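Local coordinates for protein polyketide synthase type I (Bacillus amyloliquefaciens, PDB 5KKU) that forms an N-terminal dehydratase domain of a modular polyketide synthase of the difficidin assembly line, and probably removes water from carrier-bound polyketide intermediates, at residues V36-M41 with E108-Q113. Residues are numbered along the deposited sequence; the frame is centred on the assembly and turned at random.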
# COMPACT_ATOMS: atom_id res chain seq x y z
N VAL A 36 -0.84 0.16 3.37
CA VAL A 36 -0.67 1.11 2.30
C VAL A 36 -1.92 1.90 1.97
O VAL A 36 -1.84 2.93 1.43
CB VAL A 36 -0.09 0.48 1.01
CG1 VAL A 36 1.34 0.11 1.19
CG2 VAL A 36 -0.92 -0.68 0.50
N THR A 37 -3.06 1.38 2.27
CA THR A 37 -4.28 2.10 2.21
C THR A 37 -4.20 3.49 2.86
O THR A 37 -4.77 4.43 2.39
CB THR A 37 -5.40 1.28 2.91
OG1 THR A 37 -5.65 0.10 2.18
CG2 THR A 37 -6.64 2.03 3.02
N LEU A 38 -3.48 3.59 3.97
CA LEU A 38 -3.32 4.82 4.72
C LEU A 38 -2.58 5.90 3.97
O LEU A 38 -2.74 7.05 4.24
CB LEU A 38 -2.69 4.57 6.07
CG LEU A 38 -3.36 3.50 6.92
CD1 LEU A 38 -2.48 3.15 8.05
CD2 LEU A 38 -4.72 3.88 7.43
N ILE A 39 -1.80 5.52 2.99
CA ILE A 39 -1.15 6.47 2.12
C ILE A 39 -2.19 7.34 1.40
O ILE A 39 -2.04 8.53 1.32
CB ILE A 39 -0.18 5.78 1.11
CG1 ILE A 39 1.08 5.32 1.80
CG2 ILE A 39 0.19 6.70 -0.02
CD1 ILE A 39 1.94 4.37 1.03
N ASP A 40 -3.26 6.72 0.92
CA ASP A 40 -4.37 7.44 0.29
C ASP A 40 -5.03 8.36 1.28
O ASP A 40 -5.39 9.44 0.97
CB ASP A 40 -5.40 6.49 -0.29
CG ASP A 40 -6.67 7.18 -0.72
OD1 ASP A 40 -6.76 7.81 -1.74
OD2 ASP A 40 -7.60 7.12 0.02
N MET A 41 -5.25 7.90 2.48
CA MET A 41 -5.91 8.71 3.49
C MET A 41 -5.16 10.00 3.74
O MET A 41 -5.77 11.00 3.82
CB MET A 41 -6.14 7.89 4.76
CG MET A 41 -6.55 8.55 6.05
SD MET A 41 -6.99 7.41 7.36
CE MET A 41 -8.14 6.46 6.48
N GLU A 108 -1.62 2.22 17.64
CA GLU A 108 -0.90 3.00 16.68
C GLU A 108 -0.80 2.24 15.37
O GLU A 108 -0.44 1.09 15.34
CB GLU A 108 0.45 3.37 17.20
CG GLU A 108 0.39 4.03 18.54
CD GLU A 108 1.71 4.55 19.01
OE1 GLU A 108 2.75 4.05 18.62
OE2 GLU A 108 1.69 5.47 19.80
N ASN A 109 -1.18 2.88 14.30
CA ASN A 109 -1.26 2.24 13.02
C ASN A 109 -0.18 2.62 12.05
O ASN A 109 0.28 1.83 11.34
CB ASN A 109 -2.65 2.40 12.43
CG ASN A 109 -3.73 1.85 13.32
OD1 ASN A 109 -4.60 2.55 13.75
ND2 ASN A 109 -3.65 0.61 13.60
N MET A 110 0.26 3.85 12.13
CA MET A 110 1.24 4.36 11.22
C MET A 110 1.80 5.72 11.56
O MET A 110 1.13 6.54 12.12
CB MET A 110 0.65 4.38 9.84
CG MET A 110 1.61 4.75 8.78
SD MET A 110 0.80 5.41 7.37
CE MET A 110 1.28 7.11 7.48
N GLU A 111 3.05 5.95 11.19
CA GLU A 111 3.69 7.23 11.28
C GLU A 111 4.52 7.57 10.07
O GLU A 111 4.99 6.73 9.42
CB GLU A 111 4.54 7.33 12.53
CG GLU A 111 5.84 6.58 12.46
CD GLU A 111 6.75 6.88 13.62
OE1 GLU A 111 6.48 6.37 14.70
OE2 GLU A 111 7.73 7.59 13.43
N CYS A 112 4.62 8.82 9.73
CA CYS A 112 5.49 9.24 8.66
C CYS A 112 5.83 10.72 8.77
O CYS A 112 5.33 11.38 9.62
CB CYS A 112 4.89 8.95 7.30
SG CYS A 112 3.42 9.87 6.89
N GLN A 113 6.61 11.26 7.86
CA GLN A 113 6.90 12.66 7.81
C GLN A 113 6.43 13.23 6.51
O GLN A 113 6.80 12.79 5.47
CB GLN A 113 8.37 12.90 7.95
CG GLN A 113 8.94 12.40 9.21
CD GLN A 113 8.73 13.35 10.36
OE1 GLN A 113 8.57 14.56 10.20
NE2 GLN A 113 8.70 12.80 11.53
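Asn-109 and Met-110, consecutive on strand 107-116, both direct their CB toward Leu-38 of helix 37-49. At Asn-109 only the base of the side chain takes part, its CB lying 4.4 Å from CD1 of Leu-38. The amide beyond it is held elsewhere, OD1 by the hydroxyl of Ser-93 and ND2 by the carbonyl oxygen of Gln-64. Two neighbouring residues can face the helix because Asn-109 and Met-110 form a classic beta bulge opposite Ile-91 of the adjacent strand 86-97. In the hotdog fold a long helix is wrapped by a curved antiparallel sheet; helix 37-49 and strand 107-116 belong to the predicted N-terminal hotdog of this double-hotdog dehydratase domain. On the strand's side Met-110 carries most of the contact. With CG anti to the backbone N (chi1 -174°), the thioether is carried off the strand to the leucine, and the two side chains lie alongside with their ends pointing opposite ways. CB of Met-110 meets the methyl CD1 of Leu-38 at 3.8 Å. Farther out, SD of Met-110 comes to 3.8 Å from CB of Leu-38 and 4.0 Å from its CD1. Leu-38 also touches Ile-91 and Leu-76, which extends this buried apolar patch over strands 86-97 and 73-83. The predicted catalytic residues His-25 and Asp-198 each lie about 11 Å from Leu-38, side chain to side chain. Beyond SD the methionine bends at chi3, which takes its CE past the leucine to 3.5 Å from SG of Cys-112, two residues farther along the strand.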